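ATP synthase epsilon chain (Caldalkalibacillus thermarum TA2.A1, PDB 5IK2) probably acts as a rotary stalk subunit of the F-type ATP synthase, which makes ATP from ADP using a proton gradient, and itself binds ATP. Local coordinates at residues Q5-T10 and P72-I77; A20-A25 and R51-D56; R26-E31 and V42-T47; L60-G65 and L128-S133; T102-L107 and R116-L121. The protein carries 2 engineered substitutions. All blocks are in the same frame, centred on the assembly; numbering follows the deposited sequence.

Contact 1 of 5, residues Q5-T10 and P72-I77; sequences QVDIVT and PDKVNI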
# COMPACT_ATOMS: atom_id res chain seq x y z
N GLN H 5 -8.72 -69.31 18.38
CA GLN H 5 -8.54 -67.92 17.96
C GLN H 5 -8.11 -67.88 16.49
O GLN H 5 -7.22 -68.64 16.09
CB GLN H 5 -7.50 -67.21 18.85
CG GLN H 5 -7.52 -65.68 18.78
CD GLN H 5 -8.66 -65.05 19.57
OE1 GLN H 5 -8.92 -65.40 20.72
NE2 GLN H 5 -9.35 -64.08 18.95
N VAL H 6 -8.75 -67.02 15.70
CA VAL H 6 -8.52 -66.92 14.26
C VAL H 6 -8.14 -65.49 13.88
O VAL H 6 -8.80 -64.55 14.32
CB VAL H 6 -9.78 -67.31 13.44
CG1 VAL H 6 -9.44 -67.44 11.95
CG2 VAL H 6 -10.39 -68.60 13.96
N ASP H 7 -7.10 -65.35 13.07
CA ASP H 7 -6.70 -64.06 12.49
C ASP H 7 -6.58 -64.18 10.97
O ASP H 7 -5.77 -64.97 10.48
CB ASP H 7 -5.36 -63.59 13.07
CG ASP H 7 -5.47 -63.03 14.49
OD1 ASP H 7 -6.59 -62.87 15.02
OD2 ASP H 7 -4.41 -62.74 15.08
N ILE H 8 -7.40 -63.41 10.25
CA ILE H 8 -7.24 -63.22 8.81
C ILE H 8 -6.62 -61.84 8.61
O ILE H 8 -7.21 -60.83 9.01
CB ILE H 8 -8.59 -63.33 8.05
CG1 ILE H 8 -9.10 -64.78 8.12
CG2 ILE H 8 -8.44 -62.89 6.59
CD1 ILE H 8 -10.55 -64.96 7.73
N VAL H 9 -5.44 -61.81 8.00
CA VAL H 9 -4.59 -60.62 7.92
C VAL H 9 -4.08 -60.41 6.49
O VAL H 9 -3.93 -61.37 5.73
CB VAL H 9 -3.41 -60.75 8.93
CG1 VAL H 9 -2.38 -59.64 8.77
CG2 VAL H 9 -3.95 -60.78 10.36
N THR H 10 -3.85 -59.15 6.12
CA THR H 10 -3.17 -58.77 4.87
C THR H 10 -1.88 -58.03 5.24
O THR H 10 -1.62 -57.79 6.42
CB THR H 10 -4.08 -57.90 3.97
OG1 THR H 10 -4.23 -56.59 4.54
CG2 THR H 10 -5.46 -58.53 3.81
N PRO H 72 -2.34 -75.73 17.26
CA PRO H 72 -3.43 -76.09 18.18
C PRO H 72 -3.99 -74.89 18.97
O PRO H 72 -5.18 -74.87 19.29
CB PRO H 72 -2.78 -77.12 19.13
CG PRO H 72 -1.31 -76.90 18.99
CD PRO H 72 -1.09 -76.45 17.58
N ASP H 73 -3.12 -73.91 19.24
CA ASP H 73 -3.48 -72.69 19.95
C ASP H 73 -4.11 -71.62 19.05
O ASP H 73 -5.08 -70.97 19.44
CB ASP H 73 -2.22 -72.12 20.62
CG ASP H 73 -2.51 -70.98 21.57
OD1 ASP H 73 -3.42 -71.11 22.41
OD2 ASP H 73 -1.80 -69.95 21.48
N LYS H 74 -3.56 -71.44 17.84
CA LYS H 74 -3.86 -70.29 16.98
C LYS H 74 -4.02 -70.70 15.51
O LYS H 74 -3.39 -71.65 15.06
CB LYS H 74 -2.73 -69.25 17.11
CG LYS H 74 -2.90 -67.95 16.34
CD LYS H 74 -4.02 -67.09 16.89
CE LYS H 74 -4.17 -65.80 16.09
NZ LYS H 74 -2.94 -64.96 16.11
N VAL H 75 -4.86 -69.97 14.78
CA VAL H 75 -5.07 -70.16 13.34
C VAL H 75 -4.84 -68.83 12.61
O VAL H 75 -5.59 -67.87 12.82
CB VAL H 75 -6.49 -70.68 13.03
CG1 VAL H 75 -6.72 -70.80 11.52
CG2 VAL H 75 -6.73 -72.01 13.72
N ASN H 76 -3.82 -68.78 11.75
CA ASN H 76 -3.49 -67.58 10.96
C ASN H 76 -3.76 -67.80 9.47
O ASN H 76 -3.50 -68.88 8.94
CB ASN H 76 -2.02 -67.20 11.16
CG ASN H 76 -1.73 -66.70 12.55
OD1 ASN H 76 -2.52 -65.97 13.15
ND2 ASN H 76 -0.57 -67.07 13.08
N ILE H 77 -4.30 -66.77 8.82
CA ILE H 77 -4.42 -66.72 7.36
C ILE H 77 -3.83 -65.39 6.89
O ILE H 77 -4.39 -64.33 7.15
CB ILE H 77 -5.89 -66.87 6.90
CG1 ILE H 77 -6.37 -68.31 7.14
CG2 ILE H 77 -6.05 -66.51 5.42
CD1 ILE H 77 -7.87 -68.50 7.00
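Ile8 and Ile77 lie side by side and point the same way, CG1 of Ile8 resting 4.0 Å from CB of Ile77. Val6 and Val75 occupy the same face of the sheet two residues earlier, and this half of the contact is buried, with Val50 of strand 48-54 packed against both isoleucines. Between the backbones runs an even ladder: Val75 N donates to Gln5 O, Asp7 N to Val75 O (2.9 Å), Ile77 N to Asp7 O and Val9 N to Ile77 O. The other face is polar and more open toward Gln5 and Lys74. The Lys74 side chain sets out with CG opposite the backbone N (chi1 -177°), then bends at chi2 and chi4, which carries its ammonium back over Asp7. NZ meets Asp7 OD2 at 2.9 Å from above the carboxylate plane, 61° out of it, and also reaches a lone pair of Asn76 OD1 at 3.2 Å; the amide nitrogen of Asn76 is held by Glu69. A methionine in place of Lys74 would probably leave the buried carboxylate of Asp7 without its counter-charge and Asn76 OD1 without this donor. Paired side by side at 13°, with the isoleucines on one face and the ion pair on the other, the strands form the parallel element of the epsilon subunit's N-terminal beta sandwich.

Contact 2 of 5, residues A20-A25 and R51-D56; sequences ADIVIA and RIKQGD
Ile24 and Arg51 stand side by side on one face of the sheet, their side chains pointing the same way. The arginine rises with CG opposite its backbone N and bends at chi3 (37°), a turn that brings the guanidinium back over the isoleucine: NH1 of Arg51 lies 3.6 Å from Ile24 CG1, while CB of Ile24 sits 4.0 Å above the guanidinium plane, displaced toward its rim. The flat, charged group thus rests one face on a branched aliphatic side chain. Next to this pair Ile22 and Lys53 repeat the arrangement, Ile22 CG2 touching both CB and CD of the extended lysine at 3.8 Å. On the other face, that of Val23 and Ile52, Ile52 CG2 meets Ala20 CB. Beneath the side chains the strands run antiparallel at 166°. Ile24 and Arg51 form a hydrogen-bonded pair, each amide donating to the other's carbonyl, with Ile24 N 2.8 Å from Arg51 O. Farther along, Asp21 N and Ile22 O both bond to Lys53, to its carbonyl and its amide respectively; the helical backbone angles of Asp21 are consistent with a beta bulge. From this irregular point Asp21 extends OD2 to Gly55 N, which approaches nearly along the C-O axis and links Asp21 to the chain just after Gln54. In the beta sandwich, strand 19-26 is flanked on its other edge by strands 4-9 and 31-34, and strand 48-54 by strand 57-64, whose Ile61 packs on Ile52 while Leu60 and Glu58 lie against Arg51.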
# COMPACT_ATOMS: atom_id res chain seq x y z
N ALA H 20 -13.46 -68.91 16.93
CA ALA H 20 -14.37 -69.64 16.04
C ALA H 20 -14.51 -71.11 16.44
O ALA H 20 -13.58 -71.70 16.98
CB ALA H 20 -13.87 -69.54 14.61
N ASP H 21 -15.68 -71.68 16.15
CA ASP H 21 -15.92 -73.11 16.35
C ASP H 21 -15.18 -73.92 15.30
O ASP H 21 -14.54 -74.92 15.61
CB ASP H 21 -17.42 -73.42 16.29
CG ASP H 21 -18.19 -72.81 17.44
OD1 ASP H 21 -17.79 -73.00 18.61
OD2 ASP H 21 -19.22 -72.16 17.19
N ILE H 22 -15.31 -73.49 14.04
CA ILE H 22 -14.61 -74.11 12.91
C ILE H 22 -14.30 -73.06 11.84
O ILE H 22 -15.08 -72.12 11.63
CB ILE H 22 -15.44 -75.28 12.32
CG1 ILE H 22 -14.67 -75.99 11.19
CG2 ILE H 22 -16.81 -74.81 11.82
CD1 ILE H 22 -15.22 -77.36 10.84
N VAL H 23 -13.15 -73.22 11.18
CA VAL H 23 -12.71 -72.34 10.09
C VAL H 23 -12.64 -73.17 8.80
O VAL H 23 -11.76 -74.01 8.65
CB VAL H 23 -11.33 -71.71 10.39
CG1 VAL H 23 -10.89 -70.80 9.24
CG2 VAL H 23 -11.38 -70.93 11.70
N ILE H 24 -13.59 -72.92 7.89
CA ILE H 24 -13.65 -73.64 6.62
C ILE H 24 -12.85 -72.86 5.58
O ILE H 24 -13.23 -71.75 5.21
CB ILE H 24 -15.11 -73.83 6.13
CG1 ILE H 24 -16.01 -74.43 7.23
CG2 ILE H 24 -15.15 -74.69 4.87
CD1 ILE H 24 -15.63 -75.82 7.69
N ALA H 25 -11.74 -73.45 5.12
CA ALA H 25 -10.86 -72.83 4.13
C ALA H 25 -10.56 -73.81 3.00
O ALA H 25 -10.38 -75.01 3.25
CB ALA H 25 -9.57 -72.38 4.79
N ARG H 51 -14.95 -69.34 5.19
CA ARG H 51 -16.17 -69.33 6.00
C ARG H 51 -15.84 -69.65 7.46
O ARG H 51 -15.27 -70.70 7.76
CB ARG H 51 -17.18 -70.33 5.42
CG ARG H 51 -18.44 -70.55 6.26
CD ARG H 51 -19.64 -70.95 5.41
NE ARG H 51 -19.29 -71.83 4.29
CZ ARG H 51 -19.08 -73.14 4.36
NH1 ARG H 51 -19.16 -73.80 5.52
NH2 ARG H 51 -18.76 -73.82 3.26
N ILE H 52 -16.21 -68.72 8.35
CA ILE H 52 -15.99 -68.86 9.79
C ILE H 52 -17.34 -69.00 10.49
O ILE H 52 -18.18 -68.11 10.39
CB ILE H 52 -15.25 -67.64 10.39
CG1 ILE H 52 -13.93 -67.39 9.65
CG2 ILE H 52 -15.00 -67.83 11.88
CD1 ILE H 52 -13.22 -66.12 10.05
N LYS H 53 -17.54 -70.13 11.18
CA LYS H 53 -18.74 -70.36 11.99
C LYS H 53 -18.46 -70.03 13.46
O LYS H 53 -17.58 -70.64 14.07
CB LYS H 53 -19.21 -71.81 11.89
CG LYS H 53 -19.91 -72.15 10.58
CD LYS H 53 -20.15 -73.65 10.46
CE LYS H 53 -20.77 -74.01 9.13
NZ LYS H 53 -20.64 -75.46 8.83
N GLN H 54 -19.20 -69.06 13.99
CA GLN H 54 -19.21 -68.76 15.42
C GLN H 54 -20.60 -69.06 15.94
O GLN H 54 -21.44 -68.17 16.06
CB GLN H 54 -18.83 -67.29 15.66
CG GLN H 54 -17.38 -66.98 15.34
CD GLN H 54 -17.05 -65.50 15.42
OE1 GLN H 54 -17.75 -64.66 14.86
NE2 GLN H 54 -15.96 -65.18 16.12
N GLY H 55 -20.85 -70.35 16.20
CA GLY H 55 -22.15 -70.83 16.65
C GLY H 55 -23.23 -70.69 15.58
O GLY H 55 -23.23 -71.42 14.59
N ASP H 56 -24.13 -69.74 15.80
CA ASP H 56 -25.23 -69.44 14.88
C ASP H 56 -24.76 -68.55 13.72
O ASP H 56 -25.28 -68.65 12.60
CB ASP H 56 -26.35 -68.75 15.65
CG ASP H 56 -27.64 -68.62 14.86
OD1 ASP H 56 -28.02 -69.59 14.17
OD2 ASP H 56 -28.28 -67.55 14.95

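Contact 3 of 5, residues R26-E31 and V42-T47; sequences RGVEGE and VTPLKT
Two backbone hydrogen bonds join Gly27 and its neighbours to Leu45 and its own: Lys46 N donates to Arg26 O at 3.0 Å, and Val28 N to Pro44 O at 3.1 Å. A water adds a bridge, accepting from Glu29 N at 2.8 Å and lying 2.9 Å from Thr43 OG1. That hydroxyl is also hydrogen-bonded to the backbone of another protein chain of the assembly. The link is a single bridge between the loop joining strands 19-26 and 31-34 and the chain at strand 41-44, at an edge of the beta sandwich where Val42 pairs in parallel with a strand of the other chain, so that the sheet continues across the subunit interface. Apolar contacts come from Val28, whose CG1 lies beside the backbone N (chi1 -71°) and meets Pro44 CB at 3.9 Å, while CG2 reaches toward Thr43. Leu45 sends CD2 back under the loop to the carbonyl of Arg26 and to Gly27 CA. Charged chains contribute through their methylenes: Lys46, fully extended, lies along the loop with CE 3.6 Å from Val28 O, and its CD passes 4.2 Å from CD of Arg26, whose NE stays 6.6 Å from Lys46 NZ.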
# COMPACT_ATOMS: atom_id res chain seq x y z
N ARG H 26 -10.52 -73.31 1.77
CA ARG H 26 -10.30 -74.14 0.58
C ARG H 26 -8.82 -74.22 0.23
O ARG H 26 -8.28 -73.35 -0.46
CB ARG H 26 -11.12 -73.60 -0.59
CG ARG H 26 -11.27 -74.59 -1.75
CD ARG H 26 -12.01 -73.96 -2.91
NE ARG H 26 -13.34 -73.49 -2.53
CZ ARG H 26 -14.11 -72.67 -3.24
NH1 ARG H 26 -13.71 -72.19 -4.42
NH2 ARG H 26 -15.30 -72.31 -2.77
N GLY H 27 -8.16 -75.27 0.73
CA GLY H 27 -6.75 -75.51 0.43
C GLY H 27 -6.53 -75.97 -1.00
O GLY H 27 -7.46 -76.40 -1.68
N VAL H 28 -5.28 -75.86 -1.46
CA VAL H 28 -4.90 -76.30 -2.81
C VAL H 28 -5.14 -77.80 -3.06
O VAL H 28 -5.45 -78.20 -4.19
CB VAL H 28 -3.43 -75.93 -3.18
CG1 VAL H 28 -3.30 -74.43 -3.39
CG2 VAL H 28 -2.43 -76.43 -2.13
N GLU H 29 -5.01 -78.62 -2.01
CA GLU H 29 -5.26 -80.06 -2.08
C GLU H 29 -6.71 -80.44 -1.74
O GLU H 29 -7.23 -81.43 -2.25
CB GLU H 29 -4.30 -80.82 -1.16
CG GLU H 29 -2.82 -80.55 -1.42
CD GLU H 29 -2.40 -80.84 -2.85
OE1 GLU H 29 -2.78 -81.90 -3.38
OE2 GLU H 29 -1.68 -80.00 -3.44
N GLY H 30 -7.36 -79.66 -0.87
CA GLY H 30 -8.75 -79.90 -0.51
C GLY H 30 -9.29 -78.96 0.55
O GLY H 30 -8.53 -78.17 1.12
N GLU H 31 -10.59 -79.04 0.80
CA GLU H 31 -11.26 -78.20 1.79
C GLU H 31 -10.86 -78.59 3.21
O GLU H 31 -11.14 -79.71 3.65
CB GLU H 31 -12.79 -78.30 1.62
CG GLU H 31 -13.60 -77.47 2.61
CD GLU H 31 -15.05 -77.31 2.20
OE1 GLU H 31 -15.31 -76.53 1.25
OE2 GLU H 31 -15.93 -77.94 2.82
N VAL H 42 0.82 -76.01 7.54
CA VAL H 42 0.87 -74.87 6.62
C VAL H 42 0.51 -75.36 5.22
O VAL H 42 1.05 -76.37 4.75
CB VAL H 42 2.27 -74.21 6.60
CG1 VAL H 42 2.30 -73.05 5.60
CG2 VAL H 42 2.65 -73.72 7.99
N THR H 43 -0.40 -74.64 4.56
CA THR H 43 -0.84 -74.98 3.20
C THR H 43 -1.26 -73.72 2.43
O THR H 43 -1.86 -72.81 3.03
CB THR H 43 -2.00 -76.00 3.22
OG1 THR H 43 -2.42 -76.30 1.88
CG2 THR H 43 -3.21 -75.48 4.02
N PRO H 44 -0.95 -73.64 1.12
CA PRO H 44 -1.53 -72.56 0.32
C PRO H 44 -3.04 -72.74 0.12
O PRO H 44 -3.53 -73.87 0.11
CB PRO H 44 -0.80 -72.68 -1.03
CG PRO H 44 0.43 -73.46 -0.75
CD PRO H 44 0.05 -74.41 0.35
N LEU H 45 -3.75 -71.62 -0.01
CA LEU H 45 -5.19 -71.62 -0.25
C LEU H 45 -5.47 -71.17 -1.67
O LEU H 45 -4.74 -70.35 -2.23
CB LEU H 45 -5.89 -70.66 0.72
CG LEU H 45 -5.77 -70.95 2.21
CD1 LEU H 45 -6.43 -69.82 3.00
CD2 LEU H 45 -6.40 -72.28 2.57
N LYS H 46 -6.53 -71.73 -2.26
CA LYS H 46 -7.07 -71.23 -3.52
C LYS H 46 -7.79 -69.92 -3.26
O LYS H 46 -8.25 -69.67 -2.14
CB LYS H 46 -8.05 -72.23 -4.14
CG LYS H 46 -7.42 -73.55 -4.56
CD LYS H 46 -8.46 -74.50 -5.12
CE LYS H 46 -7.83 -75.82 -5.55
NZ LYS H 46 -8.84 -76.77 -6.11
N THR H 47 -7.89 -69.08 -4.29
CA THR H 47 -8.68 -67.86 -4.21
C THR H 47 -10.15 -68.27 -4.08
O THR H 47 -10.76 -68.75 -5.03
CB THR H 47 -8.47 -66.96 -5.45
OG1 THR H 47 -7.10 -66.53 -5.48
CG2 THR H 47 -9.38 -65.74 -5.42
O HOH W 1 -4.38 -77.99 0.61

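Contact 4 of 5, residues L60-G65 and L128-S133; sequences LIAVSG and LQVANS
Ser133, whose CB rests 3.6 Å from CD1 of Leu60, turns its hydroxyl back into its own helix and donates from OG to Val130 O at 2.7 Å. With OG lying between the backbone N and the carbonyl carbon (chi1 66°), the hydroxyl bonds to the carbonyl three residues back while the methylene faces the leucine. The side chains that meet across the contact do so mainly through carbon. Val130 spreads its two methyls along the strand: CG1 sits over Leu60, 3.9 Å from its CB and close to its carbonyl, and CG2 packs 3.7 Å from CB of Ala62 and against the amide of that residue. Helix segment 128-133 runs antiparallel to strand segment 60-64, at 171° with the axes 7.8 Å apart, so the C-terminal helical hairpin is folded down on the beta sandwich, the compact form known for epsilon subunits. A glycine in place of Val130 would probably open a gap between helix and strand, leaving Leu60 CB and Ala62 CB without their partner. Pro85 and Ile88, from the loop between strand 81-83 and helix 90-104, also lean on Val130. The side chain of Ala62 lies about 4 Å from those of the ATP-binding residues Glu83 and Arg127.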
# COMPACT_ATOMS: atom_id res chain seq x y z
N LEU H 60 -18.42 -64.88 5.80
CA LEU H 60 -17.58 -65.14 4.63
C LEU H 60 -16.59 -64.00 4.44
O LEU H 60 -16.98 -62.83 4.48
CB LEU H 60 -18.44 -65.28 3.36
CG LEU H 60 -19.51 -66.37 3.34
CD1 LEU H 60 -20.25 -66.33 2.01
CD2 LEU H 60 -18.92 -67.75 3.57
N ILE H 61 -15.32 -64.34 4.25
CA ILE H 61 -14.27 -63.37 3.91
C ILE H 61 -13.72 -63.75 2.53
O ILE H 61 -13.27 -64.88 2.33
CB ILE H 61 -13.11 -63.38 4.93
CG1 ILE H 61 -13.64 -63.15 6.36
CG2 ILE H 61 -12.07 -62.32 4.58
CD1 ILE H 61 -14.00 -64.42 7.11
N ALA H 62 -13.77 -62.81 1.59
CA ALA H 62 -13.21 -63.02 0.25
C ALA H 62 -11.69 -62.95 0.32
O ALA H 62 -11.14 -61.88 0.55
CB ALA H 62 -13.74 -61.96 -0.72
N VAL H 63 -11.03 -64.10 0.14
CA VAL H 63 -9.56 -64.20 0.23
C VAL H 63 -8.96 -64.61 -1.11
O VAL H 63 -9.45 -65.54 -1.76
CB VAL H 63 -9.14 -65.21 1.32
CG1 VAL H 63 -7.63 -65.40 1.36
CG2 VAL H 63 -9.67 -64.77 2.69
N SER H 64 -7.89 -63.91 -1.52
CA SER H 64 -7.14 -64.25 -2.73
C SER H 64 -5.64 -64.14 -2.48
O SER H 64 -5.18 -63.21 -1.81
CB SER H 64 -7.55 -63.34 -3.90
OG SER H 64 -6.95 -62.05 -3.80
N GLY H 65 -4.88 -65.10 -3.02
CA GLY H 65 -3.42 -65.11 -2.90
C GLY H 65 -2.94 -65.25 -1.47
O GLY H 65 -2.09 -64.47 -1.03
N LEU H 128 -17.37 -60.92 -5.54
CA LEU H 128 -18.80 -60.86 -5.87
C LEU H 128 -19.63 -61.90 -5.10
O LEU H 128 -20.74 -61.60 -4.66
CB LEU H 128 -19.02 -61.02 -7.38
CG LEU H 128 -18.47 -59.87 -8.23
CD1 LEU H 128 -18.26 -60.31 -9.67
CD2 LEU H 128 -19.37 -58.64 -8.17
N GLN H 129 -19.09 -63.11 -4.95
CA GLN H 129 -19.74 -64.18 -4.16
C GLN H 129 -19.97 -63.77 -2.70
O GLN H 129 -21.05 -63.98 -2.15
CB GLN H 129 -18.91 -65.47 -4.18
CG GLN H 129 -18.98 -66.27 -5.47
CD GLN H 129 -18.04 -67.46 -5.47
OE1 GLN H 129 -17.88 -68.15 -4.46
NE2 GLN H 129 -17.41 -67.72 -6.62
N VAL H 130 -18.94 -63.20 -2.08
CA VAL H 130 -19.00 -62.77 -0.67
C VAL H 130 -19.86 -61.51 -0.50
O VAL H 130 -20.48 -61.33 0.55
CB VAL H 130 -17.57 -62.57 -0.09
CG1 VAL H 130 -17.62 -62.03 1.33
CG2 VAL H 130 -16.81 -63.90 -0.11
N ALA H 131 -19.92 -60.66 -1.52
CA ALA H 131 -20.81 -59.49 -1.52
C ALA H 131 -22.30 -59.86 -1.61
O ALA H 131 -23.13 -59.21 -0.97
CB ALA H 131 -20.44 -58.54 -2.65
N ASN H 132 -22.62 -60.89 -2.39
CA ASN H 132 -24.01 -61.37 -2.53
C ASN H 132 -24.58 -62.05 -1.28
O ASN H 132 -25.80 -62.10 -1.11
CB ASN H 132 -24.15 -62.33 -3.73
CG ASN H 132 -23.96 -61.64 -5.08
OD1 ASN H 132 -23.36 -62.21 -5.99
ND2 ASN H 132 -24.47 -60.42 -5.22
N SER H 133 -23.70 -62.59 -0.42
CA SER H 133 -24.13 -63.24 0.83
C SER H 133 -24.76 -62.26 1.83
O SER H 133 -25.62 -62.64 2.62
CB SER H 133 -22.96 -63.99 1.48
OG SER H 133 -21.95 -63.10 1.91

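Contact 5 of 5, residues T102-L107 and R116-L121; sequences TILKRL and RHKRAL
Leu104 and His117 bring the two helices of the C-terminal hairpin together, their CA atoms 6.6 Å apart, close to a type I turn from Leu104 to Leu107. This alpha-helical hairpin, for which a coiled coil is predicted, closes here by side-chain packing near its connecting loop. His117 is the buried centre. Ile103 crosses it at about a right angle and lies over one face of the imidazole, Ile103 CG2 lying 3.5 Å from His117 CD2, while Leu107 comes to the ring edge, near its plane. The ring of His100, in helix 90-104, also meets that of His117, their planes inclined at about 30°, so the histidine is touched from helix 90-104 and from the end of the turn. Leu104 works on the neighbouring side of helix 114-133. Its CG stands opposite the backbone N (chi1 -162°), which swings the two methyl groups toward the partner helix. CD1 of Leu104 settles 4.0 Å from CB of Lys118, whose extended chain carries its ammonium away from the contact. Leu121, one turn beyond His117, also touches His100 and Lys97. The two leucine side chains cross at about a right angle, Leu104 CD2 lying 4.0 Å from Leu121 CD2.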
# COMPACT_ATOMS: atom_id res chain seq x y z
N THR H 102 -12.97 -61.42 -20.57
CA THR H 102 -12.98 -61.18 -22.03
C THR H 102 -11.57 -61.25 -22.65
O THR H 102 -11.43 -61.68 -23.79
CB THR H 102 -13.63 -59.83 -22.39
OG1 THR H 102 -12.95 -58.76 -21.72
CG2 THR H 102 -15.11 -59.82 -22.01
N ILE H 103 -10.56 -60.82 -21.89
CA ILE H 103 -9.15 -60.98 -22.29
C ILE H 103 -8.75 -62.46 -22.27
O ILE H 103 -8.09 -62.94 -23.19
CB ILE H 103 -8.19 -60.15 -21.40
CG1 ILE H 103 -8.44 -58.65 -21.59
CG2 ILE H 103 -6.73 -60.46 -21.71
CD1 ILE H 103 -7.82 -57.77 -20.52
N LEU H 104 -9.16 -63.17 -21.21
CA LEU H 104 -8.81 -64.59 -21.02
C LEU H 104 -9.37 -65.51 -22.11
O LEU H 104 -8.74 -66.50 -22.46
CB LEU H 104 -9.29 -65.08 -19.64
CG LEU H 104 -8.66 -66.36 -19.10
CD1 LEU H 104 -7.26 -66.08 -18.57
CD2 LEU H 104 -9.53 -66.96 -18.01
N LYS H 105 -10.55 -65.17 -22.64
CA LYS H 105 -11.19 -65.94 -23.72
C LYS H 105 -10.37 -66.04 -25.01
O LYS H 105 -10.49 -67.03 -25.74
CB LYS H 105 -12.59 -65.38 -24.03
CG LYS H 105 -13.65 -65.79 -23.03
CD LYS H 105 -14.88 -64.91 -23.10
CE LYS H 105 -15.92 -65.32 -22.06
NZ LYS H 105 -17.09 -64.40 -22.03
N ARG H 106 -9.53 -65.04 -25.29
CA ARG H 106 -8.64 -65.03 -26.46
C ARG H 106 -7.17 -65.28 -26.08
O ARG H 106 -6.26 -64.67 -26.65
CB ARG H 106 -8.79 -63.72 -27.25
CG ARG H 106 -8.50 -62.44 -26.47
CD ARG H 106 -8.26 -61.25 -27.39
NE ARG H 106 -8.12 -60.00 -26.63
CZ ARG H 106 -7.03 -59.62 -25.95
NH1 ARG H 106 -5.93 -60.38 -25.91
NH2 ARG H 106 -7.04 -58.46 -25.31
N LEU H 107 -6.94 -66.20 -25.13
CA LEU H 107 -5.60 -66.53 -24.66
C LEU H 107 -5.50 -68.02 -24.32
O LEU H 107 -6.34 -68.56 -23.60
CB LEU H 107 -5.24 -65.71 -23.41
CG LEU H 107 -4.97 -64.21 -23.59
CD1 LEU H 107 -4.86 -63.54 -22.23
CD2 LEU H 107 -3.71 -63.97 -24.40
N ARG H 116 -1.76 -64.14 -14.71
CA ARG H 116 -2.04 -62.83 -14.12
C ARG H 116 -3.52 -62.45 -14.26
O ARG H 116 -4.13 -61.97 -13.30
CB ARG H 116 -1.16 -61.73 -14.75
CG ARG H 116 -1.06 -60.47 -13.90
CD ARG H 116 0.01 -59.50 -14.38
NE ARG H 116 -0.53 -58.35 -15.11
CZ ARG H 116 -0.75 -58.28 -16.43
NH1 ARG H 116 -0.48 -59.30 -17.24
NH2 ARG H 116 -1.25 -57.16 -16.95
N HIS H 117 -4.10 -62.68 -15.44
CA HIS H 117 -5.51 -62.39 -15.69
C HIS H 117 -6.46 -63.40 -15.02
O HIS H 117 -7.51 -63.02 -14.51
CB HIS H 117 -5.81 -62.33 -17.20
CG HIS H 117 -5.12 -61.20 -17.91
ND1 HIS H 117 -5.04 -59.93 -17.39
CD2 HIS H 117 -4.51 -61.16 -19.12
CE1 HIS H 117 -4.39 -59.15 -18.24
NE2 HIS H 117 -4.06 -59.87 -19.30
N LYS H 118 -6.08 -64.68 -15.02
CA LYS H 118 -6.90 -65.74 -14.42
C LYS H 118 -7.01 -65.59 -12.90
O LYS H 118 -8.09 -65.79 -12.33
CB LYS H 118 -6.36 -67.13 -14.78
CG LYS H 118 -7.32 -68.27 -14.46
CD LYS H 118 -6.81 -69.60 -14.96
CE LYS H 118 -7.79 -70.72 -14.66
NZ LYS H 118 -7.27 -72.05 -15.10
N ARG H 119 -5.89 -65.26 -12.25
CA ARG H 119 -5.88 -64.98 -10.81
C ARG H 119 -6.66 -63.71 -10.46
O ARG H 119 -7.36 -63.67 -9.45
CB ARG H 119 -4.44 -64.91 -10.27
CG ARG H 119 -3.77 -66.27 -10.16
CD ARG H 119 -2.37 -66.18 -9.57
NE ARG H 119 -1.39 -65.66 -10.53
CZ ARG H 119 -0.08 -65.58 -10.32
NH1 ARG H 119 0.47 -65.97 -9.17
NH2 ARG H 119 0.71 -65.08 -11.28
N ALA H 120 -6.52 -62.67 -11.29
CA ALA H 120 -7.29 -61.43 -11.13
C ALA H 120 -8.80 -61.63 -11.37
O ALA H 120 -9.62 -60.97 -10.72
CB ALA H 120 -6.75 -60.35 -12.06
N LEU H 121 -9.15 -62.52 -12.29
CA LEU H 121 -10.54 -62.92 -12.52
C LEU H 121 -11.12 -63.66 -11.31
O LEU H 121 -12.26 -63.41 -10.91
CB LEU H 121 -10.66 -63.79 -13.78
CG LEU H 121 -12.03 -64.38 -14.14
CD1 LEU H 121 -13.09 -63.29 -14.27
CD2 LEU H 121 -11.94 -65.20 -15.41

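Contacts 1, 2 and 3 belong to the N-terminal beta sandwich, with contact 3 nested inside the loop closed by contact 2, and contact 2 inside that of contact 1. Their centres are 12 to 16 Å apart, and they share a core: Val6 of contact 1 packs on Val23 and Ala20 of contact 2, while Ile77 touches Leu45 of contact 3. Contact 4, its Ile61 meeting Ile8 and Ile52, joins the same sheet to helix 114-133. Contact 5 uses an earlier part of that helix, its centre about 19 Å from that of contact 4 and about 31 Å from that of contact 1. The sandwich is thus knit internally, and contact 4 docks the helical hairpin on it.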